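Local coordinates for uncharacterized protein (Eubacterium siraeum, PDB 4NZK) that is of unknown function but, as a DHHW-family relative of the SGNH hydrolases, may act on ester-linked groups, at residues A[185-188]-A[189-192]; A[201-204]-A[205-209]. One frame throughout, in Å; residues are numbered along the deposited sequence. Where two conformers were deposited one is given.

In the fold
Both contacts are local turns met in series along the chain, neither nested nor crossed. After helix 167-180 the chain enters the loop of contact 1, where residues 185-192 wind through a short 3-10 turn and deliver the chain to strand 192-199, paired antiparallel with 218-224. Leu188 and Tyr191 join that turn to Tyr223 of the partner strand. At the far end of strand 192-199 the chain reaches contact 2, residues 201-209, built round the short helix 203-206, whose C-terminal turn leads on to helix 211-214 and whose side chains rest on strand 62-67 of the three-stranded sheet. The centres of the two contacts lie about 32 Å apart and do not touch; strand 192-199 runs between them.

Contact 1 of 2, residues A[185-188]-A[189-192]; sequences VKEL and STYK
Leu188 and Tyr191 cross at about a right angle, the CD1 methyl of Leu188 sitting over one face of the tyrosine ring. It lies 4.2 Å from the Tyr191 ring centroid, displaced toward the rim, in a CH-pi contact. The same ring turns its edge to the backbone: Glu187 O lies in its plane, 3.5 Å from Tyr191 CD1. With CG of Tyr191 anti to its carbonyl carbon (chi1 -70°), the ring runs back beside residues 186-188, and its hydroxyl lies 2.7 Å (Tyr191 OH) from a water that accepts a hydrogen bond from Lys186 N. Thr190 grips the turn from another direction. Its OG1 donates to Glu187 O at 2.7 Å, nearly along the C=O axis, while Thr190 N reaches that oxygen from above the carbonyl plane at 3.0 Å. Two donors of one residue thus hold a single carbonyl. The Thr190 hydroxyl also rests on Lys186 CB, the lysine crossing it before its chain leads away. Tyr191 N bonds to Leu188 O at 3.0 Å, and a second water links Leu188 O to Tyr191 O. Leu168 and Tyr223 also touch Leu188. The successive i to i+3 backbone bonds are those of a short 3-10 turn, here leading from a loop into strand 192-199.

Contact 2 of 2, residues A[201-204]-A[205-209]; sequences GTMY and AFTEY
Tyr209 presents its ring edge to the face of Tyr204 in a T-shaped stack, the planes at 85° and the ring centroids 5.0 Å apart. Tyr209 CD1 stands over the centre of the Tyr204 ring, 3.6 Å from Tyr204 CE2, while the backbone CA and C of Tyr209 lie against Tyr204 CE1. The Tyr204 ring comes to lie there because CG is anti to the backbone N (chi1 -176°), swinging it toward the helix C terminus, and its OH is hydrogen-bonded to Glu211 OE2. The chain turn that brings Tyr209 back is a Schellman motif: Tyr209 N donates to Tyr204 O at 2.8 Å, Glu208 N to Ala205 O at 3.0 Å, and Glu208, with positive phi, is the C-prime residue. Replacing Tyr204 with alanine would probably leave the edge of Tyr209 without a face to pack on and Glu211 without the hydroxyl it bonds. Further back, Thr207 N closes on Met203 O; the Thr207 hydroxyl, OG1, lies 2.7 Å from Met203 O and also near Tyr204 O, and is hydrogen-bonded to Asn210 N as well. Phe206 N donates to Thr202 O at 2.9 Å, in the carbonyl plane, and a water joins Gly201 O to Ala205 N. Outside the segments, Gln62 and Ile213 pack against both selenomethionine Met203 and Thr207, and Asp162 accepts from Thr202 N.

Contact 1 of 2, residues A[185-188]-A[189-192]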
ATOM      1  N   VAL A 185       0.439 -14.492   8.621  1.00 13.96           N
ATOM      2  CA  VAL A 185       1.247 -14.796   7.459  1.00 15.48           C
ATOM      3  C   VAL A 185       2.229 -15.936   7.751  1.00 14.35           C
ATOM      4  O   VAL A 185       2.546 -16.264   8.915  1.00 18.29           O
ATOM      5  CB  VAL A 185       2.041 -13.568   6.957  1.00 16.64           C
ATOM      6  CG1 VAL A 185       1.091 -12.418   6.617  1.00 17.35           C
ATOM      7  CG2 VAL A 185       3.079 -13.119   7.976  1.00 16.12           C
ATOM      8  N   LYS A 186       2.646 -16.568   6.665  1.00 14.77           N
ATOM      9  CA  LYS A 186       3.754 -17.495   6.721  1.00 14.01           C
ATOM     10  C   LYS A 186       5.067 -16.734   6.696  1.00 14.83           C
ATOM     11  O   LYS A 186       5.126 -15.543   6.366  1.00 16.39           O
ATOM     12  CB  LYS A 186       3.693 -18.456   5.545  1.00 15.76           C
ATOM     13  CG  LYS A 186       2.458 -19.336   5.512  1.00 18.32           C
ATOM     14  CD  LYS A 186       2.563 -20.371   4.395  1.00 22.04           C
ATOM     15  CE  LYS A 186       1.344 -21.242   4.242  1.00 25.97           C
ATOM     16  NZ  LYS A 186       1.079 -22.024   5.474  1.00 28.40           N
ATOM     17  N   GLU A 187       6.122 -17.462   7.036  1.00 16.07           N
ATOM     18  CA  GLU A 187       7.470 -16.970   6.961  1.00 16.03           C
ATOM     19  C   GLU A 187       7.828 -16.578   5.526  1.00 14.70           C
ATOM     20  O   GLU A 187       7.399 -17.221   4.578  1.00 14.36           O
ATOM     21  CB  GLU A 187       8.377 -18.113   7.491  1.00 19.27           C
ATOM     22  CG  GLU A 187       7.816 -18.685   8.828  1.00 28.33           C
ATOM     23  CD  GLU A 187       6.867 -20.010   8.984  1.00 27.95           C
ATOM     24  OE1 GLU A 187       5.691 -20.463   8.557  1.00 11.88           O
ATOM     25  OE2 GLU A 187       7.364 -20.590   9.958  1.00 38.21           O
ATOM     26  N   LEU A 188       8.638 -15.525   5.371  1.00 15.14           N
ATOM     27  CA  LEU A 188       9.052 -15.115   4.034  1.00 13.13           C
ATOM     28  C   LEU A 188       9.858 -16.206   3.304  1.00 15.49           C
ATOM     29  O   LEU A 188       9.860 -16.295   2.065  1.00 15.66           O
ATOM     30  CB  LEU A 188       9.811 -13.794   4.141  1.00 20.36           C
ATOM     31  CG  LEU A 188       9.729 -12.810   3.037  1.00 26.98           C
ATOM     32  CD1 LEU A 188       8.339 -12.592   2.450  1.00 15.31           C
ATOM     33  CD2 LEU A 188      10.322 -11.485   3.497  1.00 22.46           C
ATOM     34  N   SER A 189      10.496 -17.083   4.065  1.00 15.01           N
ATOM     35  CA  SER A 189      11.252 -18.190   3.458  0.50 14.74           C
ATOM     36  C   SER A 189      10.381 -19.179   2.701  1.00 14.70           C
ATOM     37  O   SER A 189      10.882 -19.949   1.892  1.00 16.46           O
ATOM     38  CB  SER A 189      12.067 -18.946   4.507  0.50 17.98           C
ATOM     39  OG  SER A 189      13.051 -18.128   5.089  0.50 18.21           O
ATOM     40  N   THR A 190       9.077 -19.159   2.937  1.00 12.83           N
ATOM     41  CA  THR A 190       8.154 -20.043   2.226  1.00 12.14           C
ATOM     42  C   THR A 190       7.820 -19.514   0.832  1.00 12.64           C
ATOM     43  O   THR A 190       7.206 -20.213   0.001  1.00 15.59           O
ATOM     44  CB  THR A 190       6.816 -20.250   3.004  1.00 12.27           C
ATOM     45  OG1 THR A 190       6.050 -19.034   3.056  1.00 12.78           O
ATOM     46  CG2 THR A 190       7.086 -20.747   4.397  1.00 13.68           C
ATOM     47  N   TYR A 191       8.174 -18.257   0.575  1.00 14.11           N
ATOM     48  CA  TYR A 191       7.888 -17.623  -0.711  1.00 13.20           C
ATOM     49  C   TYR A 191       9.099 -17.827  -1.648  1.00 12.88           C
ATOM     50  O   TYR A 191      10.221 -18.050  -1.177  1.00 16.73           O
ATOM     51  CB  TYR A 191       7.708 -16.120  -0.493  1.00 10.83           C
ATOM     52  CG  TYR A 191       6.463 -15.644   0.250  1.00 12.11           C
ATOM     53  CD1 TYR A 191       6.239 -15.948   1.585  1.00 13.51           C
ATOM     54  CD2 TYR A 191       5.549 -14.826  -0.379  1.00 12.44           C
ATOM     55  CE1 TYR A 191       5.109 -15.484   2.225  1.00 11.29           C
ATOM     56  CE2 TYR A 191       4.417 -14.375   0.278  1.00 12.34           C
ATOM     57  CZ  TYR A 191       4.212 -14.692   1.570  1.00 13.34           C
ATOM     58  OH  TYR A 191       3.071 -14.211   2.192  1.00 13.29           O
ATOM     59  N   LYS A 192       8.869 -17.703  -2.953  1.00 15.57           N
ATOM     60  CA  LYS A 192       9.943 -17.659  -3.949  1.00 15.18           C
ATOM     61  C   LYS A 192      10.369 -16.215  -4.113  1.00 12.91           C
ATOM     62  O   LYS A 192       9.558 -15.333  -4.406  1.00 16.56           O
ATOM     63  CB  LYS A 192       9.497 -18.241  -5.299  1.00 16.73           C
ATOM     64  CG  LYS A 192      10.605 -18.280  -6.343  1.00 23.91           C
ATOM     65  CD  LYS A 192      10.111 -18.843  -7.670  1.00 33.32           C
TER
HETATM   66  O   HOH W   1       1.874 -15.628   4.124  1.00 15.50           O
HETATM   67  O   HOH W   2      12.055 -16.487   0.052  1.00 32.74           O

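Contact 2 of 2, residues A[201-204]-A[205-209]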
ATOM      1  N   GLY A 201      12.855   4.437  -9.527  1.00 13.99           N
ATOM      2  CA  GLY A 201      11.432   4.630  -9.370  1.00 14.03           C
ATOM      3  C   GLY A 201      10.983   6.070  -9.588  1.00 14.13           C
ATOM      4  O   GLY A 201      11.674   6.874 -10.254  1.00 13.17           O
ATOM      5  N   THR A 202       9.859   6.390  -8.958  1.00 12.93           N
ATOM      6  CA  THR A 202       9.208   7.677  -9.145  1.00 11.93           C
ATOM      7  C   THR A 202      10.011   8.862  -8.653  1.00 12.93           C
ATOM      8  O   THR A 202       9.695   9.985  -9.052  1.00 13.96           O
ATOM      9  CB  THR A 202       7.837   7.762  -8.463  1.00 15.57           C
ATOM     10  OG1 THR A 202       8.032   7.507  -7.093  1.00 14.58           O
ATOM     11  CG2 THR A 202       6.874   6.747  -9.017  1.00 18.37           C
HETATM   12  N   MSE A 203      11.025   8.659  -7.801  1.00 11.74           N
HETATM   13  CA  MSE A 203      11.803   9.775  -7.305  1.00 12.01           C
HETATM   14  C   MSE A 203      12.570  10.458  -8.407  1.00 12.97           C
HETATM   15  O   MSE A 203      12.932  11.621  -8.268  1.00 12.86           O
HETATM   16  CB  MSE A 203      12.791   9.455  -6.171  1.00 12.55           C
HETATM   17  CG  MSE A 203      12.022   9.150  -4.915  1.00 13.75           C
HETATM   18 SE   MSE A 203      11.249  10.810  -4.215  0.75 12.63          SE
HETATM   19  CE  MSE A 203      10.267   9.930  -2.821  1.00 19.26           C
ATOM     20  N   TYR A 204      12.841   9.761  -9.501  1.00 11.85           N
ATOM     21  CA  TYR A 204      13.569  10.421 -10.615  1.00 12.37           C
ATOM     22  C   TYR A 204      12.689  11.572 -11.131  1.00 11.93           C
ATOM     23  O   TYR A 204      13.108  12.726 -11.125  1.00 13.71           O
ATOM     24  CB  TYR A 204      14.001   9.390 -11.663  1.00 13.82           C
ATOM     25  CG  TYR A 204      14.838   9.942 -12.788  1.00 13.58           C
ATOM     26  CD1 TYR A 204      15.843  10.880 -12.557  1.00 15.45           C
ATOM     27  CD2 TYR A 204      14.675   9.469 -14.074  1.00 18.00           C
ATOM     28  CE1 TYR A 204      16.618  11.381 -13.614  1.00 18.30           C
ATOM     29  CE2 TYR A 204      15.433   9.975 -15.120  1.00 17.13           C
ATOM     30  CZ  TYR A 204      16.404  10.901 -14.892  1.00 17.16           C
ATOM     31  OH  TYR A 204      17.175  11.346 -15.957  1.00 20.89           O
ATOM     32  N   ALA A 205      11.442  11.273 -11.487  1.00 12.66           N
ATOM     33  CA  ALA A 205      10.518  12.315 -11.927  1.00 13.03           C
ATOM     34  C   ALA A 205      10.191  13.316 -10.819  1.00 11.98           C
ATOM     35  O   ALA A 205      10.145  14.526 -11.063  1.00 13.83           O
ATOM     36  CB  ALA A 205       9.235  11.683 -12.458  1.00 14.60           C
ATOM     37  N   PHE A 206       9.918  12.823  -9.602  1.00 12.34           N
ATOM     38  CA  PHE A 206       9.476  13.715  -8.518  1.00 11.04           C
ATOM     39  C   PHE A 206      10.552  14.740  -8.130  1.00 10.98           C
ATOM     40  O   PHE A 206      10.230  15.802  -7.620  1.00 12.70           O
ATOM     41  CB  PHE A 206       9.067  12.941  -7.273  1.00 15.03           C
ATOM     42  CG  PHE A 206       7.644  12.458  -7.241  1.00 17.37           C
ATOM     43  CD1 PHE A 206       7.105  11.679  -8.234  1.00 17.27           C
ATOM     44  CD2 PHE A 206       6.863  12.772  -6.156  1.00 25.71           C
ATOM     45  CE1 PHE A 206       5.811  11.193  -8.133  1.00 19.05           C
ATOM     46  CE2 PHE A 206       5.555  12.330  -6.053  1.00 21.88           C
ATOM     47  CZ  PHE A 206       5.035  11.515  -7.039  1.00 21.85           C
ATOM     48  N   THR A 207      11.827  14.404  -8.308  1.00 13.06           N
ATOM     49  CA  THR A 207      12.922  15.325  -7.997  1.00 12.79           C
ATOM     50  C   THR A 207      13.295  16.195  -9.214  1.00 15.10           C
ATOM     51  O   THR A 207      14.361  16.782  -9.257  1.00 16.25           O
ATOM     52  CB  THR A 207      14.168  14.553  -7.518  1.00 13.67           C
ATOM     53  OG1 THR A 207      14.653  13.716  -8.594  1.00 13.37           O
ATOM     54  CG2 THR A 207      13.806  13.733  -6.238  1.00 14.76           C
ATOM     55  N   GLU A 208      12.393  16.250 -10.186  1.00 14.17           N
ATOM     56  CA  GLU A 208      12.585  17.006 -11.413  0.50 14.53           C
ATOM     57  C   GLU A 208      13.815  16.484 -12.177  1.00 15.74           C
ATOM     58  O   GLU A 208      14.664  17.233 -12.675  1.00 19.43           O
ATOM     59  CB  GLU A 208      12.628  18.521 -11.153  0.50 19.29           C
ATOM     60  CG  GLU A 208      11.630  19.065 -10.123  0.50 18.21           C
ATOM     61  CD  GLU A 208      10.165  18.730 -10.392  0.50 17.06           C
ATOM     62  OE1 GLU A 208       9.849  17.524 -10.520  0.50 16.62           O
ATOM     63  OE2 GLU A 208       9.309  19.670 -10.423  0.50 19.75           O
ATOM     64  N   TYR A 209      13.873  15.149 -12.259  1.00 14.68           N
ATOM     65  CA  TYR A 209      14.880  14.409 -12.984  1.00 15.21           C
ATOM     66  C   TYR A 209      16.313  14.688 -12.492  1.00 15.40           C
ATOM     67  O   TYR A 209      17.249  14.991 -13.275  1.00 19.79           O
ATOM     68  CB  TYR A 209      14.647  14.603 -14.501  1.00 17.38           C
ATOM     69  CG  TYR A 209      13.285  14.052 -14.950  1.00 14.92           C
ATOM     70  CD1 TYR A 209      13.063  12.698 -14.930  1.00 16.07           C
ATOM     71  CD2 TYR A 209      12.219  14.874 -15.307  1.00 17.51           C
ATOM     72  CE1 TYR A 209      11.869  12.134 -15.276  1.00 15.94           C
ATOM     73  CE2 TYR A 209      10.985  14.332 -15.667  1.00 16.30           C
ATOM     74  CZ  TYR A 209      10.816  12.942 -15.653  1.00 14.68           C
ATOM     75  OH  TYR A 209       9.638  12.312 -15.984  1.00 16.94           O
TER
HETATM   76  O   HOH W   3      10.629   8.510 -12.313  1.00 16.26           O